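Local coordinates for glycoside Hydrolase (Bacteroides uniformis, PDB 5T99), which probably hydrolyses terminal beta-galactosidic linkages during agarose breakdown by a gut symbiont, and binds the iminosugar D-galacto-isofagomine in its active site, at residues 80-88 against 157-168; 760-769 against 784-795. All blocks are in the same frame, centred on the assembly; numbering follows the deposited sequence.

Contact 1. Residues 80-88 against 157-168. With GIF (D-galacto-isofagomine), chain C.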
loop_
_atom_site.group_PDB
_atom_site.type_symbol
_atom_site.label_atom_id
_atom_site.label_comp_id
_atom_site.label_asym_id
_atom_site.label_seq_id
_atom_site.Cartn_x
_atom_site.Cartn_y
_atom_site.Cartn_z
ATOM N N LEU A 80 -5.877 15.381 -10.822
ATOM C CA LEU A 80 -4.670 15.818 -11.546
ATOM C C LEU A 80 -4.543 15.084 -12.897
ATOM O O LEU A 80 -4.675 13.856 -12.926
ATOM C CB LEU A 80 -3.421 15.548 -10.700
ATOM C CG LEU A 80 -3.344 16.231 -9.326
ATOM C CD1 LEU A 80 -2.322 15.533 -8.441
ATOM C CD2 LEU A 80 -3.022 17.716 -9.458
ATOM N N PRO A 81 -4.296 15.822 -14.014
ATOM C CA PRO A 81 -4.103 15.198 -15.339
ATOM C C PRO A 81 -3.013 14.122 -15.400
ATOM O O PRO A 81 -1.858 14.389 -15.064
ATOM C CB PRO A 81 -3.737 16.387 -16.237
ATOM C CG PRO A 81 -4.451 17.534 -15.624
ATOM C CD PRO A 81 -4.426 17.289 -14.135
ATOM N N PHE A 82 -3.403 12.930 -15.860
ATOM C CA PHE A 82 -2.565 11.716 -15.820
ATOM C C PHE A 82 -2.380 11.027 -17.182
ATOM O O PHE A 82 -1.833 9.928 -17.249
ATOM C CB PHE A 82 -3.166 10.717 -14.817
ATOM C CG PHE A 82 -4.552 10.237 -15.179
ATOM C CD1 PHE A 82 -4.730 9.080 -15.941
ATOM C CD2 PHE A 82 -5.681 10.938 -14.752
ATOM C CE1 PHE A 82 -6.005 8.637 -16.272
ATOM C CE2 PHE A 82 -6.957 10.499 -15.082
ATOM C CZ PHE A 82 -7.120 9.346 -15.841
ATOM N N HIS A 83 -2.814 11.675 -18.261
ATOM C CA HIS A 83 -2.825 11.067 -19.595
ATOM C C HIS A 83 -1.956 11.887 -20.533
ATOM O O HIS A 83 -1.532 12.993 -20.191
ATOM C CB HIS A 83 -4.257 10.948 -20.139
ATOM C CG HIS A 83 -4.942 12.261 -20.350
ATOM N ND1 HIS A 83 -5.049 12.852 -21.591
ATOM C CD2 HIS A 83 -5.548 13.102 -19.476
ATOM C CE1 HIS A 83 -5.694 14.001 -21.474
ATOM N NE2 HIS A 83 -6.003 14.178 -20.201
ATOM N N GLY A 84 -1.701 11.330 -21.711
ATOM C CA GLY A 84 -0.860 11.957 -22.720
ATOM C C GLY A 84 0.267 11.017 -23.082
ATOM O O GLY A 84 0.114 9.798 -23.013
ATOM N N THR A 85 1.398 11.588 -23.466
ATOM C CA THR A 85 2.548 10.832 -23.922
ATOM C C THR A 85 3.754 11.260 -23.100
ATOM O O THR A 85 3.899 12.448 -22.773
ATOM C CB THR A 85 2.799 11.074 -25.415
ATOM O OG1 THR A 85 1.641 10.661 -26.148
ATOM C CG2 THR A 85 4.020 10.306 -25.918
ATOM N N GLY A 86 4.587 10.283 -22.739
ATOM C CA GLY A 86 5.835 10.520 -22.014
ATOM C C GLY A 86 6.889 9.586 -22.551
ATOM O O GLY A 86 6.615 8.404 -22.786
ATOM N N TRP A 87 8.092 10.118 -22.752
ATOM C CA TRP A 87 9.196 9.362 -23.308
ATOM C C TRP A 87 10.328 9.305 -22.301
ATOM O O TRP A 87 10.620 10.307 -21.642
ATOM C CB TRP A 87 9.714 10.018 -24.589
ATOM C CG TRP A 87 8.985 9.653 -25.854
ATOM C CD1 TRP A 87 7.915 10.302 -26.407
ATOM C CD2 TRP A 87 9.299 8.580 -26.738
ATOM N NE1 TRP A 87 7.537 9.688 -27.582
ATOM C CE2 TRP A 87 8.375 8.634 -27.812
ATOM C CE3 TRP A 87 10.264 7.568 -26.725
ATOM C CZ2 TRP A 87 8.388 7.723 -28.855
ATOM C CZ3 TRP A 87 10.285 6.657 -27.780
ATOM C CH2 TRP A 87 9.348 6.745 -28.831
ATOM N N TYR A 88 10.961 8.132 -22.196
ATOM C CA TYR A 88 12.193 7.972 -21.422
ATOM C C TYR A 88 13.269 7.352 -22.297
ATOM O O TYR A 88 12.989 6.434 -23.059
ATOM C CB TYR A 88 11.991 7.080 -20.208
ATOM C CG TYR A 88 11.018 7.579 -19.170
ATOM C CD1 TYR A 88 11.467 8.122 -17.971
ATOM C CD2 TYR A 88 9.641 7.455 -19.361
ATOM C CE1 TYR A 88 10.568 8.550 -17.000
ATOM C CE2 TYR A 88 8.737 7.882 -18.399
ATOM C CZ TYR A 88 9.211 8.423 -17.227
ATOM O OH TYR A 88 8.331 8.838 -16.284
ATOM N N ASP A 157 -6.805 9.036 -21.289
ATOM C CA ASP A 157 -7.786 9.600 -20.376
ATOM C C ASP A 157 -8.883 8.555 -20.207
ATOM O O ASP A 157 -9.081 7.711 -21.077
ATOM C CB ASP A 157 -8.354 10.952 -20.876
ATOM C CG ASP A 157 -8.940 11.826 -19.726
ATOM O OD1 ASP A 157 -9.120 11.345 -18.573
ATOM O OD2 ASP A 157 -9.223 13.019 -19.978
ATOM N N LEU A 158 -9.553 8.602 -19.062
ATOM C CA LEU A 158 -10.676 7.720 -18.753
ATOM C C LEU A 158 -10.255 6.244 -18.666
ATOM O O LEU A 158 -11.006 5.348 -19.053
ATOM C CB LEU A 158 -11.810 7.939 -19.765
ATOM C CG LEU A 158 -12.187 9.413 -19.974
ATOM C CD1 LEU A 158 -13.081 9.600 -21.195
ATOM C CD2 LEU A 158 -12.839 9.961 -18.709
ATOM N N SER A 159 -9.051 6.020 -18.142
ATOM C CA SER A 159 -8.471 4.689 -18.008
ATOM C C SER A 159 -8.347 4.224 -16.555
ATOM O O SER A 159 -7.851 3.111 -16.303
ATOM C CB SER A 159 -7.095 4.674 -18.663
ATOM O OG SER A 159 -6.190 5.500 -17.960
ATOM N N SER A 160 -8.805 5.065 -15.618
ATOM C CA SER A 160 -8.683 4.805 -14.180
ATOM C C SER A 160 -9.722 5.589 -13.381
ATOM O O SER A 160 -9.914 6.764 -13.631
ATOM C CB SER A 160 -7.283 5.176 -13.700
ATOM O OG SER A 160 -7.104 4.760 -12.366
ATOM N N ARG A 161 -10.370 4.940 -12.417
ATOM C CA ARG A 161 -11.326 5.610 -11.518
ATOM C C ARG A 161 -10.643 6.315 -10.341
ATOM O O ARG A 161 -11.288 7.040 -9.601
ATOM C CB ARG A 161 -12.347 4.614 -10.963
ATOM C CG ARG A 161 -13.097 3.842 -12.030
ATOM C CD ARG A 161 -14.212 2.996 -11.445
ATOM N NE ARG A 161 -13.732 1.969 -10.509
ATOM C CZ ARG A 161 -13.729 2.064 -9.175
ATOM N NH1 ARG A 161 -13.269 1.051 -8.451
ATOM N NH2 ARG A 161 -14.172 3.142 -8.540
ATOM N N TRP A 162 -9.345 6.085 -10.157
ATOM C CA TRP A 162 -8.556 6.747 -9.112
ATOM C C TRP A 162 -7.271 7.241 -9.746
ATOM O O TRP A 162 -6.990 6.916 -10.894
ATOM C CB TRP A 162 -8.241 5.766 -7.972
ATOM C CG TRP A 162 -7.483 4.547 -8.418
ATOM C CD1 TRP A 162 -6.133 4.382 -8.437
ATOM C CD2 TRP A 162 -8.041 3.343 -8.940
ATOM N NE1 TRP A 162 -5.810 3.140 -8.925
ATOM C CE2 TRP A 162 -6.965 2.478 -9.240
ATOM C CE3 TRP A 162 -9.347 2.897 -9.158
ATOM C CZ2 TRP A 162 -7.154 1.195 -9.754
ATOM C CZ3 TRP A 162 -9.537 1.614 -9.672
ATOM C CH2 TRP A 162 -8.440 0.780 -9.962
ATOM N N TYR A 163 -6.489 8.008 -8.994
ATOM C CA TYR A 163 -5.212 8.532 -9.485
ATOM C C TYR A 163 -4.231 7.383 -9.741
ATOM O O TYR A 163 -3.845 6.686 -8.796
ATOM C CB TYR A 163 -4.604 9.500 -8.472
ATOM C CG TYR A 163 -3.250 10.029 -8.848
ATOM C CD1 TYR A 163 -3.134 11.072 -9.750
ATOM C CD2 TYR A 163 -2.083 9.497 -8.301
ATOM C CE1 TYR A 163 -1.896 11.576 -10.117
ATOM C CE2 TYR A 163 -0.833 9.996 -8.660
ATOM C CZ TYR A 163 -0.755 11.047 -9.569
ATOM O OH TYR A 163 0.443 11.586 -9.958
ATOM N N PRO A 164 -3.829 7.186 -11.006
ATOM C CA PRO A 164 -2.876 6.124 -11.336
ATOM C C PRO A 164 -1.409 6.529 -11.290
ATOM O O PRO A 164 -0.537 5.650 -11.188
ATOM C CB PRO A 164 -3.246 5.775 -12.772
ATOM C CG PRO A 164 -3.712 7.068 -13.350
ATOM C CD PRO A 164 -4.294 7.883 -12.217
ATOM N N GLY A 165 -1.136 7.830 -11.387
ATOM C CA GLY A 165 0.207 8.311 -11.724
ATOM C C GLY A 165 0.472 8.144 -13.215
ATOM O O GLY A 165 -0.368 7.619 -13.949
ATOM N N ALA A 166 1.634 8.606 -13.664
ATOM C CA ALA A 166 2.059 8.425 -15.057
ATOM C C ALA A 166 3.570 8.431 -15.109
ATOM O O ALA A 166 4.206 9.310 -14.527
ATOM C CB ALA A 166 1.501 9.530 -15.941
ATOM N N GLY A 167 4.147 7.454 -15.795
ATOM C CA GLY A 167 5.608 7.320 -15.850
ATOM C C GLY A 167 6.114 5.954 -15.441
ATOM O O GLY A 167 5.335 5.071 -15.098
ATOM N N ILE A 168 7.433 5.796 -15.461
ATOM C CA ILE A 168 8.085 4.587 -14.979
ATOM C C ILE A 168 8.172 4.774 -13.471
ATOM O O ILE A 168 9.205 5.174 -12.932
ATOM C CB ILE A 168 9.465 4.352 -15.637
ATOM C CG1 ILE A 168 9.326 4.377 -17.174
ATOM C CG2 ILE A 168 10.039 3.024 -15.163
ATOM C CD1 ILE A 168 10.632 4.250 -17.937
HETATM C C GIF C . -14.912 0.783 -5.056
HETATM N N GIF C . -16.074 0.834 -4.182
HETATM O O GIF C . -17.151 4.567 -2.112
HETATM C C1 GIF C . -13.889 1.814 -4.621
HETATM O O1 GIF C . -14.983 3.669 -5.686
HETATM C C2 GIF C . -14.524 3.188 -4.425
HETATM O O2 GIF C . -12.864 1.902 -5.609
HETATM C C3 GIF C . -15.689 3.134 -3.440
HETATM C C4 GIF C . -16.719 2.101 -3.887
HETATM C C5 GIF C . -16.345 4.508 -3.297
HETATM O O HOH W 1 -1.480 7.118 -16.315
#
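Pro164 lies over one face of the Phe82 ring, displaced toward the rim, with its CG 3.4 Å from Phe82 CD1. Phe82 CG sits between its backbone N and carbonyl carbon (chi1 62°), turning the ring toward the 157-168 loop. There Ser159 OG, hydrogen-bonded to Arg156 O, meets the ring edge 3.6 Å from Phe82 CE1. The Asp157 carboxylate is nearly perpendicular to this phenyl but stacks on the His83 imidazole, planes 13° apart, with Asp157 CB over the ring centre. One water donates to both Phe82 O and Gly165 O. The loop follows strand 146-153 of the family 2 sugar-binding beta-sandwich and reaches into the ligand pocket, where Arg161 NH1 and Arg161 NH2 donate hydrogen bonds to GIF O2 and GIF O1, 3.0 Å each. Farther along, Ile168 CD1 rests on the Tyr88 ring face, 3.6 Å from Tyr88 CG, beside a weak, doubtful hydrogen bond from Ile168 N to Tyr88 OH. A serine in place of Tyr88 would probably leave Ile168 CD1 without its aromatic cover and deprive Phe36 of its ring partner. In the second shell, Asp62 accepts from Tyr163 OH and Ala166 N, while Asp373 forms a salt bridge with Arg161 NE.

Contact 2. Residues 760-769 against 784-795; sequences GHFRAVGNGN and FSGMCMLIVQSD
Phe784 presents one ring face to Asn769, whose amide stacks 11° from parallel, its OD1 hydrogen-bonded to Gln519, and whose CB lies 3.8 Å from Phe784 CD1. A type I' turn from Phe784 to Met787 leads into strand 787-793. Cys788 CB packs 3.8 Å from Asn767 CB, beside an Asx turn: Asn767 OD1 accepts from Asn769 N, which lies above its carbonyl plane, and from Arg781, while Asn767 ND2 bonds to Lys782 O. Met789 pairs with Gly766 through two backbone hydrogen bonds. Leu790 CG is anti to its backbone N (chi1 173°), and its CD1 meets the edge of the Phe762 ring, 3.6 Å from Phe762 CE1, and also touches Val765 CG1. Ile791 O is gripped twice, by Arg763 N and Ala764 N at 3.0 Å each: a classic beta bulge. After the His761-Gln793 pair, His761 ND1 donates a hydrogen bond to Asp795 OD2 at 2.6 Å, on the syn side and 32° out of the carboxylate plane. Asp795 OD1 meets a water and Lys798. Strand 761-766 edges its sheet, with 787-793 between it and 730-738; Leu790 and Val792 face strands 751-758 and 800-807 of the second sheet, completing a beta-sandwich.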
loop_
_atom_site.group_PDB
_atom_site.type_symbol
_atom_site.label_atom_id
_atom_site.label_comp_id
_atom_site.label_asym_id
_atom_site.label_seq_id
_atom_site.Cartn_x
_atom_site.Cartn_y
_atom_site.Cartn_z
ATOM N N GLY A 760 20.969 17.288 2.354
ATOM C CA GLY A 760 19.625 16.913 1.946
ATOM C C GLY A 760 18.887 18.067 1.310
ATOM O O GLY A 760 19.463 19.128 1.090
ATOM N N HIS A 761 17.603 17.856 1.024
ATOM C CA HIS A 761 16.826 18.810 0.256
ATOM C C HIS A 761 15.328 18.717 0.497
ATOM O O HIS A 761 14.810 17.711 0.991
ATOM C CB HIS A 761 17.106 18.627 -1.240
ATOM C CG HIS A 761 16.745 17.271 -1.762
ATOM N ND1 HIS A 761 17.614 16.201 -1.735
ATOM C CD2 HIS A 761 15.601 16.809 -2.314
ATOM C CE1 HIS A 761 17.023 15.145 -2.263
ATOM N NE2 HIS A 761 15.798 15.490 -2.616
ATOM N N PHE A 762 14.643 19.791 0.123
ATOM C CA PHE A 762 13.192 19.816 0.108
ATOM C C PHE A 762 12.674 18.736 -0.847
ATOM O O PHE A 762 13.158 18.636 -1.975
ATOM C CB PHE A 762 12.679 21.184 -0.347
ATOM C CG PHE A 762 11.204 21.207 -0.542
ATOM C CD1 PHE A 762 10.360 21.249 0.560
ATOM C CD2 PHE A 762 10.647 21.096 -1.810
ATOM C CE1 PHE A 762 8.988 21.222 0.402
ATOM C CE2 PHE A 762 9.273 21.067 -1.976
ATOM C CZ PHE A 762 8.439 21.128 -0.871
ATOM N N ARG A 763 11.688 17.950 -0.407
ATOM C CA ARG A 763 11.069 16.938 -1.278
ATOM C C ARG A 763 9.612 17.216 -1.577
ATOM O O ARG A 763 9.223 17.239 -2.755
ATOM C CB ARG A 763 11.223 15.524 -0.704
ATOM C CG ARG A 763 10.668 14.402 -1.587
ATOM C CD ARG A 763 11.170 14.446 -3.031
ATOM N NE ARG A 763 10.502 13.433 -3.840
ATOM C CZ ARG A 763 9.259 13.535 -4.326
ATOM N NH1 ARG A 763 8.507 14.627 -4.110
ATOM N NH2 ARG A 763 8.744 12.531 -5.042
ATOM N N ALA A 764 8.799 17.398 -0.539
ATOM C CA ALA A 764 7.368 17.671 -0.745
ATOM C C ALA A 764 6.666 18.250 0.477
ATOM O O ALA A 764 7.204 18.233 1.579
ATOM C CB ALA A 764 6.650 16.400 -1.203
ATOM N N VAL A 765 5.451 18.746 0.250
ATOM C CA VAL A 765 4.570 19.246 1.303
ATOM C C VAL A 765 3.136 18.769 1.128
ATOM O O VAL A 765 2.715 18.465 0.026
ATOM C CB VAL A 765 4.530 20.786 1.342
ATOM C CG1 VAL A 765 5.772 21.347 2.021
ATOM C CG2 VAL A 765 4.353 21.373 -0.057
ATOM N N GLY A 766 2.390 18.728 2.226
ATOM C CA GLY A 766 0.966 18.406 2.182
ATOM C C GLY A 766 0.234 18.975 3.377
ATOM O O GLY A 766 0.861 19.500 4.304
ATOM N N ASN A 767 -1.094 18.898 3.338
ATOM C CA ASN A 767 -1.919 19.258 4.498
ATOM C C ASN A 767 -3.223 18.453 4.727
ATOM O O ASN A 767 -3.961 18.750 5.680
ATOM C CB ASN A 767 -2.206 20.772 4.481
ATOM C CG ASN A 767 -2.956 21.232 3.240
ATOM O OD1 ASN A 767 -3.440 20.433 2.442
ATOM N ND2 ASN A 767 -3.044 22.542 3.071
ATOM N N GLY A 768 -3.505 17.451 3.886
ATOM C CA GLY A 768 -4.731 16.662 4.000
ATOM C C GLY A 768 -6.014 17.330 3.525
ATOM O O GLY A 768 -7.113 16.800 3.761
ATOM N N ASN A 769 -5.878 18.476 2.851
ATOM C CA ASN A 769 -7.019 19.210 2.316
ATOM C C ASN A 769 -7.292 18.696 0.927
ATOM O O ASN A 769 -6.447 18.794 0.045
ATOM C CB ASN A 769 -6.746 20.721 2.258
ATOM C CG ASN A 769 -7.962 21.528 1.784
ATOM O OD1 ASN A 769 -9.073 21.008 1.622
ATOM N ND2 ASN A 769 -7.746 22.807 1.566
ATOM N N PHE A 784 -3.865 23.276 7.386
ATOM C CA PHE A 784 -5.272 22.901 7.333
ATOM C C PHE A 784 -5.606 22.346 8.703
ATOM O O PHE A 784 -4.874 21.502 9.233
ATOM C CB PHE A 784 -5.532 21.855 6.237
ATOM C CG PHE A 784 -6.984 21.460 6.106
ATOM C CD1 PHE A 784 -7.910 22.338 5.551
ATOM C CD2 PHE A 784 -7.427 20.209 6.541
ATOM C CE1 PHE A 784 -9.247 21.984 5.434
ATOM C CE2 PHE A 784 -8.766 19.850 6.428
ATOM C CZ PHE A 784 -9.677 20.740 5.876
ATOM N N SER A 785 -6.693 22.838 9.284
ATOM C CA SER A 785 -7.094 22.485 10.643
ATOM C C SER A 785 -5.921 22.418 11.636
ATOM O O SER A 785 -5.793 21.464 12.410
ATOM C CB SER A 785 -7.902 21.184 10.630
ATOM O OG SER A 785 -9.098 21.351 9.888
ATOM N N GLY A 786 -5.070 23.446 11.583
ATOM C CA GLY A 786 -3.945 23.616 12.495
ATOM C C GLY A 786 -2.598 23.096 12.019
ATOM O O GLY A 786 -1.564 23.464 12.594
ATOM N N MET A 787 -2.584 22.259 10.979
ATOM C CA MET A 787 -1.377 21.517 10.637
ATOM C C MET A 787 -1.127 21.390 9.151
ATOM O O MET A 787 -2.038 21.480 8.320
ATOM C CB MET A 787 -1.420 20.109 11.250
ATOM C CG MET A 787 -1.091 20.059 12.739
ATOM S SD MET A 787 -1.050 18.390 13.440
ATOM C CE MET A 787 -2.781 18.108 13.815
ATOM N N CYS A 788 0.140 21.185 8.836
ATOM C CA CYS A 788 0.552 20.757 7.521
ATOM C C CYS A 788 1.806 19.880 7.698
ATOM O O CYS A 788 2.168 19.535 8.830
ATOM C CB CYS A 788 0.737 21.965 6.589
ATOM S SG CYS A 788 2.079 23.096 6.983
ATOM N N MET A 789 2.433 19.477 6.601
ATOM C CA MET A 789 3.440 18.421 6.655
ATOM C C MET A 789 4.522 18.702 5.644
ATOM O O MET A 789 4.235 18.815 4.454
ATOM C CB MET A 789 2.781 17.068 6.358
ATOM C CG MET A 789 3.720 15.861 6.355
ATOM S SD MET A 789 4.328 15.408 7.986
ATOM C CE MET A 789 2.795 14.906 8.780
ATOM N N LEU A 790 5.756 18.797 6.134
ATOM C CA LEU A 790 6.926 19.010 5.301
ATOM C C LEU A 790 7.635 17.676 5.135
ATOM O O LEU A 790 7.803 16.940 6.104
ATOM C CB LEU A 790 7.874 20.019 5.975
ATOM C CG LEU A 790 9.229 20.226 5.291
ATOM C CD1 LEU A 790 9.033 20.876 3.935
ATOM C CD2 LEU A 790 10.165 21.058 6.150
ATOM N N ILE A 791 8.088 17.383 3.919
ATOM C CA ILE A 791 8.812 16.145 3.653
ATOM C C ILE A 791 10.196 16.484 3.117
ATOM O O ILE A 791 10.320 17.116 2.082
ATOM C CB ILE A 791 8.039 15.221 2.670
ATOM C CG1 ILE A 791 6.618 14.955 3.192
ATOM C CG2 ILE A 791 8.769 13.890 2.502
ATOM C CD1 ILE A 791 5.682 14.309 2.190
ATOM N N VAL A 792 11.235 16.064 3.824
ATOM C CA VAL A 792 12.601 16.234 3.327
ATOM C C VAL A 792 13.211 14.878 2.996
ATOM O O VAL A 792 12.698 13.857 3.412
ATOM C CB VAL A 792 13.500 17.061 4.286
ATOM C CG1 VAL A 792 12.889 18.438 4.510
ATOM C CG2 VAL A 792 13.759 16.348 5.616
ATOM N N GLN A 793 14.292 14.905 2.220
ATOM C CA GLN A 793 14.936 13.718 1.683
ATOM C C GLN A 793 16.447 13.869 1.712
ATOM O O GLN A 793 16.962 14.939 1.421
ATOM C CB GLN A 793 14.493 13.504 0.244
ATOM C CG GLN A 793 14.939 12.180 -0.360
ATOM C CD GLN A 793 14.216 11.868 -1.654
ATOM O OE1 GLN A 793 13.482 10.881 -1.754
ATOM N NE2 GLN A 793 14.423 12.704 -2.652
ATOM N N SER A 794 17.157 12.790 2.030
ATOM C CA SER A 794 18.619 12.810 1.994
ATOM C C SER A 794 19.150 12.971 0.560
ATOM O O SER A 794 18.421 12.771 -0.414
ATOM C CB SER A 794 19.198 11.537 2.633
ATOM O OG SER A 794 18.778 10.375 1.935
ATOM N N ASP A 795 20.412 13.383 0.455
ATOM C CA ASP A 795 21.171 13.312 -0.794
ATOM C C ASP A 795 22.062 12.080 -0.717
ATOM O O ASP A 795 22.627 11.778 0.345
ATOM C CB ASP A 795 22.051 14.554 -1.000
ATOM C CG ASP A 795 21.264 15.787 -1.393
ATOM O OD1 ASP A 795 21.775 16.902 -1.140
ATOM O OD2 ASP A 795 20.161 15.656 -1.964
HETATM O O HOH W 2 20.907 19.317 -1.986
#

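Overall arrangement
Contact 1 and contact 2 belong to different beta-sandwiches, one near each end of the chain, with the TIM-barrel domain between them in sequence. Their centres are 24 Å apart and their nearest atoms about 10 Å, so they do not touch. Only contact 1 reaches the ligand itself, through Arg161, alongside His349, Glu494, Ser497 and Trp530 that also hydrogen-bond the iminosugar. Contact 2 stays farther off, with Gly768 O 16.9 Å from GIF O. It nevertheless meets the segment that follows barrel strand 490-495: Arg502 is hydrogen-bonded to Asn767 O and Phe784 O. Accessory domains from both ends thus border the barrel.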